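Local coordinates for protein alpha-1,3-glucanase (PDB 6K0P) that probably hydrolyses the alpha-1,3-glycosidic bonds of alpha-1,3-glucan, as the catalytic domain of a family 87 glycoside hydrolase, at residues V89-D94 / G99-S104; L135-Q140 / V303-C308; L169-N174 / R324-F329. The protein carries 1 engineered substitution. All blocks are in the same frame, centred on the assembly; numbering follows the deposited sequence.

Contact 1: V89-D94 / G99-S104. With GLC (alpha-D-glucopyranose), chain D.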
loop_
_atom_site.group_PDB
_atom_site.type_symbol
_atom_site.label_atom_id
_atom_site.label_comp_id
_atom_site.label_asym_id
_atom_site.label_seq_id
_atom_site.Cartn_x
_atom_site.Cartn_y
_atom_site.Cartn_z
ATOM N N VAL A 89 -9.929 23.459 -5.253
ATOM C CA VAL A 89 -11.324 23.063 -5.372
ATOM C C VAL A 89 -11.969 23.376 -4.029
ATOM O O VAL A 89 -11.298 23.388 -2.992
ATOM C CB VAL A 89 -11.491 21.583 -5.805
ATOM C CG1 VAL A 89 -11.092 20.630 -4.679
ATOM C CG2 VAL A 89 -12.923 21.312 -6.276
ATOM N N SER A 90 -13.263 23.666 -4.043
ATOM C CA SER A 90 -13.915 24.237 -2.875
ATOM C C SER A 90 -14.627 23.191 -2.029
ATOM O O SER A 90 -15.115 22.175 -2.536
ATOM C CB SER A 90 -14.914 25.300 -3.300
ATOM O OG SER A 90 -14.242 26.327 -3.996
ATOM N N ILE A 91 -14.694 23.455 -0.721
ATOM C CA ILE A 91 -15.403 22.590 0.216
ATOM C C ILE A 91 -16.489 23.392 0.918
ATOM O O ILE A 91 -16.255 24.535 1.339
ATOM C CB ILE A 91 -14.461 21.888 1.220
ATOM C CG1 ILE A 91 -15.255 20.957 2.144
ATOM C CG2 ILE A 91 -13.652 22.902 2.040
ATOM C CD1 ILE A 91 -14.363 20.034 3.002
ATOM N N TYR A 92 -17.675 22.795 1.012
ATOM C CA TYR A 92 -18.847 23.382 1.643
ATOM C C TYR A 92 -19.344 22.451 2.741
ATOM O O TYR A 92 -19.255 21.222 2.622
ATOM C CB TYR A 92 -19.991 23.504 0.627
ATOM C CG TYR A 92 -19.847 24.596 -0.405
ATOM C CD1 TYR A 92 -18.856 24.545 -1.377
ATOM C CD2 TYR A 92 -20.729 25.667 -0.427
ATOM C CE1 TYR A 92 -18.734 25.548 -2.330
ATOM C CE2 TYR A 92 -20.622 26.667 -1.370
ATOM C CZ TYR A 92 -19.625 26.609 -2.313
ATOM O OH TYR A 92 -19.535 27.612 -3.242
ATOM N N ALA A 93 -19.886 23.044 3.813
ATOM C CA ALA A 93 -20.556 22.302 4.875
ATOM C C ALA A 93 -21.986 22.808 4.960
ATOM O O ALA A 93 -22.213 24.002 5.192
ATOM C CB ALA A 93 -19.851 22.492 6.223
ATOM N N ASP A 94 -22.946 21.896 4.758
ATOM C CA ASP A 94 -24.373 22.228 4.761
ATOM C C ASP A 94 -24.675 23.434 3.877
ATOM O O ASP A 94 -25.461 24.317 4.228
ATOM C CB ASP A 94 -24.912 22.400 6.181
ATOM C CG ASP A 94 -24.864 21.116 6.973
ATOM O OD1 ASP A 94 -24.958 20.027 6.360
ATOM O OD2 ASP A 94 -24.735 21.194 8.210
ATOM N N GLY A 99 -13.877 26.533 2.623
ATOM C CA GLY A 99 -12.462 26.602 2.327
ATOM C C GLY A 99 -12.149 26.048 0.954
ATOM O O GLY A 99 -13.040 25.789 0.135
ATOM N N LYS A 100 -10.854 25.873 0.725
ATOM C CA LYS A 100 -10.345 25.407 -0.555
ATOM C C LYS A 100 -9.231 24.408 -0.309
ATOM O O LYS A 100 -8.335 24.657 0.501
ATOM C CB LYS A 100 -9.846 26.580 -1.404
ATOM C CG LYS A 100 -11.012 27.440 -1.921
ATOM C CD LYS A 100 -10.614 28.448 -2.967
ATOM C CE LYS A 100 -11.811 29.301 -3.344
ATOM N NZ LYS A 100 -12.734 28.621 -4.310
ATOM N N PHE A 101 -9.310 23.263 -0.980
ATOM C CA PHE A 101 -8.191 22.336 -1.008
ATOM C C PHE A 101 -7.143 22.856 -1.981
ATOM O O PHE A 101 -7.476 23.405 -3.037
ATOM C CB PHE A 101 -8.639 20.981 -1.549
ATOM C CG PHE A 101 -9.453 20.161 -0.589
ATOM C CD1 PHE A 101 -8.840 19.304 0.323
ATOM C CD2 PHE A 101 -10.833 20.223 -0.621
ATOM C CE1 PHE A 101 -9.604 18.538 1.197
ATOM C CE2 PHE A 101 -11.604 19.455 0.244
ATOM C CZ PHE A 101 -10.984 18.607 1.146
ATOM N N ASN A 102 -5.874 22.637 -1.643
ATOM C CA ASN A 102 -4.762 22.877 -2.556
ATOM C C ASN A 102 -4.528 21.575 -3.318
ATOM O O ASN A 102 -3.998 20.606 -2.761
ATOM C CB ASN A 102 -3.528 23.293 -1.751
ATOM C CG ASN A 102 -2.293 23.537 -2.616
ATOM O OD1 ASN A 102 -2.026 22.812 -3.574
ATOM N ND2 ASN A 102 -1.519 24.544 -2.256
ATOM N N VAL A 103 -4.949 21.544 -4.580
ATOM C CA VAL A 103 -4.827 20.362 -5.425
ATOM C C VAL A 103 -3.677 20.568 -6.395
ATOM O O VAL A 103 -3.399 21.687 -6.842
ATOM C CB VAL A 103 -6.141 20.018 -6.159
ATOM C CG1 VAL A 103 -7.218 19.648 -5.150
ATOM C CG2 VAL A 103 -6.603 21.181 -7.026
ATOM N N SER A 104 -3.001 19.472 -6.732
ATOM C CA SER A 104 -1.778 19.568 -7.514
ATOM C C SER A 104 -1.445 18.226 -8.136
ATOM O O SER A 104 -1.714 17.177 -7.554
ATOM C CB SER A 104 -0.606 19.977 -6.621
ATOM O OG SER A 104 0.594 20.050 -7.364
HETATM C C1 GLC D . 1.285 22.139 -1.077
HETATM C C2 GLC D . 1.181 21.296 -2.342
HETATM C C3 GLC D . 2.337 20.315 -2.482
HETATM C C4 GLC D . 3.623 21.114 -2.389
HETATM C C5 GLC D . 3.620 21.973 -1.135
HETATM C C6 GLC D . 4.932 22.745 -1.070
HETATM O O2 GLC D . -0.084 20.672 -2.402
HETATM O O3 GLC D . 2.267 19.776 -3.764
HETATM O O4 GLC D . 4.770 20.280 -2.325
HETATM O O5 GLC D . 2.494 22.839 -1.107
HETATM O O6 GLC D . 4.985 23.707 -2.110
#
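Val-89 and Phe-101 are joined first through their backbones. Phe-101 N gives a hydrogen bond to Val-89 O (2.8 Å), and the return bond from Val-89 N to Phe-101 O is weak at 3.3 Å. Ile-91 and Gly-99 form the next antiparallel hydrogen-bonded pair, with Ile-91 N 3.0 Å from Gly-99 O and a weak bond from Gly-99 N back to Ile-91 O. Glycine suits this place because its backbone angles would press any CB against the preceding carbonyl oxygen.

The polar contact lies on the face that carries Ser-90 and Lys-100, a non-hydrogen-bonded pair. The lysine chain runs extended and then bends at its last torsion (chi4 -80°), which turns NZ back to within 2.8 Å of Ser-90 OG, to which it donates. Asp-161 holds both groups, accepting from the hydroxyl and making a salt bridge with the ammonium.

Apolar contacts fill the face of Val-89, Ile-91 and Phe-101. Val-89 lies alongside Phe-101, its CG1 4.0 Å from Phe-101 CB, while Val-103 crosses Val-89 at about a right angle. Ile-91 approaches the ring obliquely, with CD1 3.9 Å from Phe-101 CE2. Leu-77, Ala-139 and Leu-141 pack on the ring from the facing strands.

At the far end, Asn-102 OD1 accepts a weak hydrogen bond from O2 of a glucose of chain D (3.1 Å). This is a beta hairpin at the edge of a four-stranded antiparallel sheet, apolar on the side facing a second sheet, consistent with the beta sandwich of galactose-binding-like domains, and it carries part of a glycan site.

Contact 2: L135-Q140 / V303-C308. With GLC (alpha-D-glucopyranose), chain B.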
loop_
_atom_site.group_PDB
_atom_site.type_symbol
_atom_site.label_atom_id
_atom_site.label_comp_id
_atom_site.label_asym_id
_atom_site.label_seq_id
_atom_site.Cartn_x
_atom_site.Cartn_y
_atom_site.Cartn_z
ATOM N N LEU A 135 -2.120 8.668 -11.881
ATOM C CA LEU A 135 -2.756 9.942 -12.187
ATOM C C LEU A 135 -3.328 10.645 -10.965
ATOM O O LEU A 135 -3.535 11.860 -11.020
ATOM C CB LEU A 135 -3.893 9.708 -13.183
ATOM C CG LEU A 135 -3.506 8.964 -14.462
ATOM C CD1 LEU A 135 -4.761 8.524 -15.207
ATOM C CD2 LEU A 135 -2.659 9.868 -15.342
ATOM N N TYR A 136 -3.597 9.914 -9.886
ATOM C CA TYR A 136 -4.252 10.469 -8.707
ATOM C C TYR A 136 -3.242 10.955 -7.675
ATOM O O TYR A 136 -2.121 10.451 -7.580
ATOM C CB TYR A 136 -5.206 9.435 -8.085
ATOM C CG TYR A 136 -6.480 9.343 -8.884
ATOM C CD1 TYR A 136 -7.533 10.208 -8.628
ATOM C CD2 TYR A 136 -6.607 8.449 -9.941
ATOM C CE1 TYR A 136 -8.689 10.186 -9.393
ATOM C CE2 TYR A 136 -7.772 8.407 -10.703
ATOM C CZ TYR A 136 -8.805 9.278 -10.421
ATOM O OH TYR A 136 -9.964 9.260 -11.166
ATOM N N GLU A 137 -3.649 11.969 -6.920
ATOM C CA GLU A 137 -2.883 12.438 -5.775
ATOM C C GLU A 137 -3.855 13.020 -4.756
ATOM O O GLU A 137 -5.077 12.989 -4.944
ATOM C CB GLU A 137 -1.778 13.414 -6.193
ATOM C CG GLU A 137 -0.363 12.842 -6.048
ATOM C CD GLU A 137 0.049 12.646 -4.602
ATOM O OE1 GLU A 137 0.930 11.805 -4.333
ATOM O OE2 GLU A 137 -0.493 13.359 -3.729
ATOM N N ASP A 138 -3.310 13.537 -3.656
ATOM C CA ASP A 138 -4.126 13.863 -2.495
ATOM C C ASP A 138 -3.963 15.323 -2.102
ATOM O O ASP A 138 -2.889 15.917 -2.259
ATOM C CB ASP A 138 -3.725 13.027 -1.274
ATOM C CG ASP A 138 -4.041 11.551 -1.419
ATOM O OD1 ASP A 138 -4.661 11.129 -2.431
ATOM O OD2 ASP A 138 -3.648 10.805 -0.493
ATOM N N ALA A 139 -5.034 15.885 -1.549
ATOM C CA ALA A 139 -4.993 17.206 -0.933
ATOM C C ALA A 139 -5.516 17.093 0.491
ATOM O O ALA A 139 -6.528 16.429 0.741
ATOM C CB ALA A 139 -5.861 18.196 -1.717
ATOM N N GLN A 140 -4.829 17.747 1.427
ATOM C CA GLN A 140 -5.141 17.666 2.851
ATOM C C GLN A 140 -5.624 19.022 3.354
ATOM O O GLN A 140 -5.037 20.057 3.022
ATOM C CB GLN A 140 -3.898 17.255 3.657
ATOM C CG GLN A 140 -3.270 15.916 3.251
ATOM C CD GLN A 140 -2.437 15.995 1.978
ATOM O OE1 GLN A 140 -1.871 17.037 1.653
ATOM N NE2 GLN A 140 -2.388 14.892 1.238
ATOM N N VAL A 303 3.457 9.095 6.370
ATOM C CA VAL A 303 4.591 9.335 5.484
ATOM C C VAL A 303 4.110 9.288 4.038
ATOM O O VAL A 303 3.348 8.388 3.664
ATOM C CB VAL A 303 5.690 8.279 5.733
ATOM C CG1 VAL A 303 6.868 8.477 4.817
ATOM C CG2 VAL A 303 6.135 8.322 7.185
ATOM N N GLU A 304 4.566 10.249 3.233
ATOM C CA GLU A 304 4.240 10.329 1.813
ATOM C C GLU A 304 5.450 10.759 1.003
ATOM O O GLU A 304 6.331 11.469 1.496
ATOM C CB GLU A 304 3.120 11.336 1.510
ATOM C CG GLU A 304 1.853 11.059 2.300
ATOM C CD GLU A 304 0.577 11.528 1.614
ATOM O OE1 GLU A 304 0.595 11.865 0.400
ATOM O OE2 GLU A 304 -0.475 11.530 2.293
ATOM N N HIS A 305 5.477 10.332 -0.261
ATOM C CA HIS A 305 6.422 10.879 -1.242
ATOM C C HIS A 305 7.869 10.561 -0.889
ATOM O O HIS A 305 8.774 11.366 -1.139
ATOM C CB HIS A 305 6.185 12.371 -1.501
ATOM C CG HIS A 305 4.764 12.682 -1.844
ATOM N ND1 HIS A 305 4.109 13.802 -1.379
ATOM C CD2 HIS A 305 3.869 12.000 -2.595
ATOM C CE1 HIS A 305 2.865 13.794 -1.830
ATOM N NE2 HIS A 305 2.694 12.712 -2.569
ATOM N N PHE A 306 8.069 9.384 -0.303
ATOM C CA PHE A 306 9.352 8.701 -0.237
ATOM C C PHE A 306 9.295 7.490 -1.153
ATOM O O PHE A 306 8.240 7.139 -1.692
ATOM C CB PHE A 306 9.678 8.290 1.210
ATOM C CG PHE A 306 10.010 9.462 2.093
ATOM C CD1 PHE A 306 9.004 10.168 2.744
ATOM C CD2 PHE A 306 11.323 9.888 2.235
ATOM C CE1 PHE A 306 9.306 11.265 3.542
ATOM C CE2 PHE A 306 11.631 10.982 3.031
ATOM C CZ PHE A 306 10.624 11.674 3.683
ATOM N N VAL A 307 10.450 6.851 -1.341
ATOM C CA VAL A 307 10.458 5.584 -2.061
ATOM C C VAL A 307 9.803 4.499 -1.212
ATOM O O VAL A 307 8.906 3.784 -1.675
ATOM C CB VAL A 307 11.883 5.223 -2.521
ATOM C CG1 VAL A 307 11.876 3.893 -3.286
ATOM C CG2 VAL A 307 12.428 6.333 -3.421
ATOM N N CYS A 308 10.188 4.411 0.068
ATOM C CA CYS A 308 9.556 3.497 1.014
ATOM C C CYS A 308 9.472 4.170 2.373
ATOM O O CYS A 308 10.201 5.129 2.651
ATOM C CB CYS A 308 10.382 2.220 1.250
ATOM S SG CYS A 308 10.960 1.385 -0.231
HETATM C C1 GLC B . 1.506 21.948 3.718
HETATM C C2 GLC B . 1.823 21.747 2.250
HETATM C C3 GLC B . 0.712 22.136 1.266
HETATM C C4 GLC B . -0.592 21.647 1.809
HETATM C C5 GLC B . -0.790 22.273 3.157
HETATM C C6 GLC B . -2.161 21.972 3.748
HETATM O O1 GLC B . 1.697 23.243 4.042
HETATM O O2 GLC B . 3.035 22.394 1.962
HETATM O O3 GLC B . 0.864 21.376 0.099
HETATM O O4 GLC B . -1.617 22.060 0.953
HETATM O O5 GLC B . 0.153 21.663 3.985
HETATM O O6 GLC B . -2.433 20.601 3.897
HETATM O O HOH W 1 -0.372 13.971 -0.974
HETATM O O HOH W 2 -2.961 11.971 1.884
#
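His-305 brings the edge of its imidazole against the carboxylate of Glu-137, NE2 donating to OE1 over 2.7 Å. The oxygen lies in the ring plane, yet the carboxylate is turned 49° from it, so the bond enters from above the carboxylate plane. A chi1 of -110°, off the staggered positions, and a bend at chi2 bring the glutamate tip round to the ring, and its OE2 accepts from Asp-138 N (2.8 Å). Glu-304 CB covers one face of the imidazole, and Phe-107 stacks on it.

Beside this pair, water carries the contact. Water 2 donates to Asp-138 OD2 (2.7 Å) and Glu-304 OE2 (2.6 Å) and accepts from Gln-140 NE2 (3.0 Å), which also donates to water 1, the bridge between Glu-137 OE2 and Glu-304 OE1. An amide suits this place, offering N-H groups among acids. Arg-350 makes a salt bridge with Asp-138, and Trp-302 NE1 donates to Glu-304 OE2. Gln-140 O accepts a hydrogen bond from O6 of a glucose of chain B.

Three buried carboxylates gather where the D1 and D2 regions meet; the repulsion among them is probably eased by the donors and waters between them and by Arg-350.

Contact 3: L169-N174 / R324-F329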
loop_
_atom_site.group_PDB
_atom_site.type_symbol
_atom_site.label_atom_id
_atom_site.label_comp_id
_atom_site.label_asym_id
_atom_site.label_seq_id
_atom_site.Cartn_x
_atom_site.Cartn_y
_atom_site.Cartn_z
ATOM N N LEU A 169 -12.220 9.935 -3.825
ATOM C CA LEU A 169 -12.699 9.602 -2.494
ATOM C C LEU A 169 -12.370 10.762 -1.572
ATOM O O LEU A 169 -11.560 11.635 -1.896
ATOM C CB LEU A 169 -12.081 8.292 -1.963
ATOM C CG LEU A 169 -10.552 8.219 -1.751
ATOM C CD1 LEU A 169 -10.081 8.935 -0.475
ATOM C CD2 LEU A 169 -10.077 6.776 -1.701
ATOM N N LEU A 170 -12.987 10.733 -0.397
ATOM C CA LEU A 170 -12.738 11.692 0.669
ATOM C C LEU A 170 -12.459 10.922 1.949
ATOM O O LEU A 170 -13.251 10.054 2.333
ATOM C CB LEU A 170 -13.979 12.572 0.855
ATOM C CG LEU A 170 -13.917 13.716 1.868
ATOM C CD1 LEU A 170 -12.994 14.804 1.340
ATOM C CD2 LEU A 170 -15.324 14.255 2.135
ATOM N N GLU A 171 -11.329 11.218 2.601
ATOM C CA GLU A 171 -11.107 10.805 3.983
ATOM C C GLU A 171 -11.702 11.874 4.873
ATOM O O GLU A 171 -11.547 13.068 4.599
ATOM C CB GLU A 171 -9.619 10.748 4.341
ATOM C CG GLU A 171 -8.799 9.740 3.609
ATOM C CD GLU A 171 -7.343 9.774 4.055
ATOM O OE1 GLU A 171 -7.065 10.173 5.206
ATOM O OE2 GLU A 171 -6.466 9.404 3.263
ATOM N N THR A 172 -12.373 11.455 5.943
ATOM C CA THR A 172 -12.836 12.383 6.974
ATOM C C THR A 172 -12.301 11.939 8.328
ATOM O O THR A 172 -12.205 10.742 8.600
ATOM C CB THR A 172 -14.370 12.509 6.992
ATOM O OG1 THR A 172 -14.959 11.348 7.595
ATOM C CG2 THR A 172 -14.903 12.658 5.571
ATOM N N GLU A 173 -11.918 12.902 9.167
ATOM C CA GLU A 173 -11.306 12.573 10.446
ATOM C C GLU A 173 -11.626 13.668 11.452
ATOM O O GLU A 173 -11.662 14.854 11.107
ATOM C CB GLU A 173 -9.781 12.422 10.291
ATOM C CG GLU A 173 -9.089 11.811 11.502
ATOM C CD GLU A 173 -7.612 11.532 11.270
ATOM O OE1 GLU A 173 -7.169 11.545 10.100
ATOM O OE2 GLU A 173 -6.899 11.307 12.267
ATOM N N ASN A 174 -11.856 13.261 12.701
ATOM C CA ASN A 174 -11.976 14.192 13.821
ATOM C C ASN A 174 -10.637 14.182 14.556
ATOM O O ASN A 174 -10.358 13.285 15.359
ATOM C CB ASN A 174 -13.123 13.783 14.735
ATOM C CG ASN A 174 -13.357 14.781 15.842
ATOM O OD1 ASN A 174 -12.774 15.866 15.839
ATOM N ND2 ASN A 174 -14.225 14.430 16.791
ATOM N N ARG A 324 0.344 5.472 8.635
ATOM C CA ARG A 324 -0.277 5.720 7.336
ATOM C C ARG A 324 0.843 5.899 6.332
ATOM O O ARG A 324 1.702 6.767 6.513
ATOM C CB ARG A 324 -1.119 6.999 7.359
ATOM C CG ARG A 324 -1.940 7.164 8.599
ATOM C CD ARG A 324 -2.637 8.512 8.634
ATOM N NE ARG A 324 -3.201 8.688 9.957
ATOM C CZ ARG A 324 -4.195 9.511 10.252
ATOM N NH1 ARG A 324 -4.734 10.264 9.304
ATOM N NH2 ARG A 324 -4.644 9.577 11.504
ATOM N N ILE A 325 0.838 5.082 5.285
ATOM C CA ILE A 325 1.865 5.106 4.251
ATOM C C ILE A 325 1.136 5.401 2.953
ATOM O O ILE A 325 0.398 4.549 2.455
ATOM C CB ILE A 325 2.586 3.760 4.152
ATOM C CG1 ILE A 325 3.108 3.332 5.522
ATOM C CG2 ILE A 325 3.704 3.834 3.117
ATOM C CD1 ILE A 325 3.442 1.852 5.587
ATOM N N LYS A 326 1.318 6.596 2.403
ATOM C CA LYS A 326 0.542 6.970 1.229
ATOM C C LYS A 326 1.424 7.552 0.138
ATOM O O LYS A 326 2.351 8.320 0.412
ATOM C CB LYS A 326 -0.584 7.956 1.581
ATOM C CG LYS A 326 -1.731 7.323 2.384
ATOM C CD LYS A 326 -2.919 8.288 2.529
ATOM C CE LYS A 326 -2.818 9.107 3.797
ATOM N NZ LYS A 326 -3.888 10.148 3.827
ATOM N N ASN A 327 1.129 7.170 -1.108
ATOM C CA ASN A 327 1.714 7.815 -2.275
ATOM C C ASN A 327 3.242 7.740 -2.241
ATOM O O ASN A 327 3.952 8.745 -2.299
ATOM C CB ASN A 327 1.170 9.242 -2.425
ATOM C CG ASN A 327 -0.336 9.290 -2.264
ATOM O OD1 ASN A 327 -1.059 8.525 -2.911
ATOM N ND2 ASN A 327 -0.817 10.147 -1.363
ATOM N N THR A 328 3.737 6.512 -2.123
ATOM C CA THR A 328 5.170 6.249 -2.189
ATOM C C THR A 328 5.539 5.724 -3.571
ATOM O O THR A 328 4.687 5.307 -4.364
ATOM C CB THR A 328 5.624 5.244 -1.121
ATOM O OG1 THR A 328 4.973 3.983 -1.333
ATOM C CG2 THR A 328 5.286 5.736 0.287
ATOM N N PHE A 329 6.835 5.739 -3.858
ATOM C CA PHE A 329 7.283 5.374 -5.194
ATOM C C PHE A 329 7.751 3.935 -5.320
ATOM O O PHE A 329 7.952 3.465 -6.445
ATOM C CB PHE A 329 8.286 6.404 -5.725
ATOM C CG PHE A 329 7.630 7.722 -5.992
ATOM C CD1 PHE A 329 7.032 7.971 -7.221
ATOM C CD2 PHE A 329 7.499 8.661 -4.984
ATOM C CE1 PHE A 329 6.368 9.160 -7.455
ATOM C CE2 PHE A 329 6.831 9.858 -5.211
ATOM C CZ PHE A 329 6.267 10.101 -6.449
HETATM O O HOH W 3 -4.554 10.824 6.485
#
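Arg-324 and Glu-173 meet end-on in a two-pronged salt bridge that forms the tighter part of this contact. Arg-324 NH1 donates to Glu-173 OE1 at 2.9 Å, and NH2 donates to OE2 over the same length, the second bond almost straight at 176°. Both oxygens are used on their syn sides and lie in the guanidinium plane, although the two flat groups are twisted 31° apart. Each chain reaches across nearly fully extended, the glutamate with CG anti to the backbone nitrogen. Trp-240 NE1 also donates to Glu-173 OE1, and Pro-18 packs against both members of the pair. Replacing Glu-173 by an alanine removes both acceptors, which would probably leave the buried guanidinium without its matching charge and free to turn, and the indole N-H of Trp-240 without this acceptor.

The second pair is gripped by a single bond and is completed by water. Lys-326 NZ donates to Glu-171 OE2 at 2.7 Å, again on the syn side; a bend at chi3 (-92°) swings its ammonium there. Arg-350 makes a salt bridge with the same oxygen. The other oxygen, Glu-171 OE1, instead accepts from water 3 at 2.9 Å. That water accepts hydrogen bonds from Lys-326 NZ (2.8 Å) and Arg-324 NH1 (2.9 Å), and so links the two ion pairs.

Long charged residues suit the place because the strands stand far apart, their nearest CA atoms, in Glu-171 and Arg-324, being 12.4 Å from each other. Two acids on strand 165-173 face two bases on strand 319-326, so their charges probably offset one another, with Arg-350 adding a positive charge at Glu-171; the D1 and D2 regions are probably held here by directional buried ion pairs, not by apolar packing.

In the fold
Contacts 2 and 3, their centres 8 Å apart, adjoin where the D1 region, probably a beta sandwich, meets the D2 region, whose parallel strands are consistent with the beta-helix of pectate-lyase-like proteins. Strands 297-304 and 319-326 are neighbours, and Asn-327 ND2 probably bonds to Glu-304 OE1 at 2.8 Å. Contact 1 lies farther into D1, its centre 18 Å from that of contact 2; Asn-102 O lies 3.2 Å from Ala-139 CB. Asn-102 and Ser-104 of contact 1 and Gln-140 of contact 2 line one glycan pocket, which Lys-106 and Glu-218 help complete. Val-307 belongs to another, with Trp-311 and Tyr-422. The Asp-138 and Glu-171 side chains each lie about 11 Å from the calcium ion.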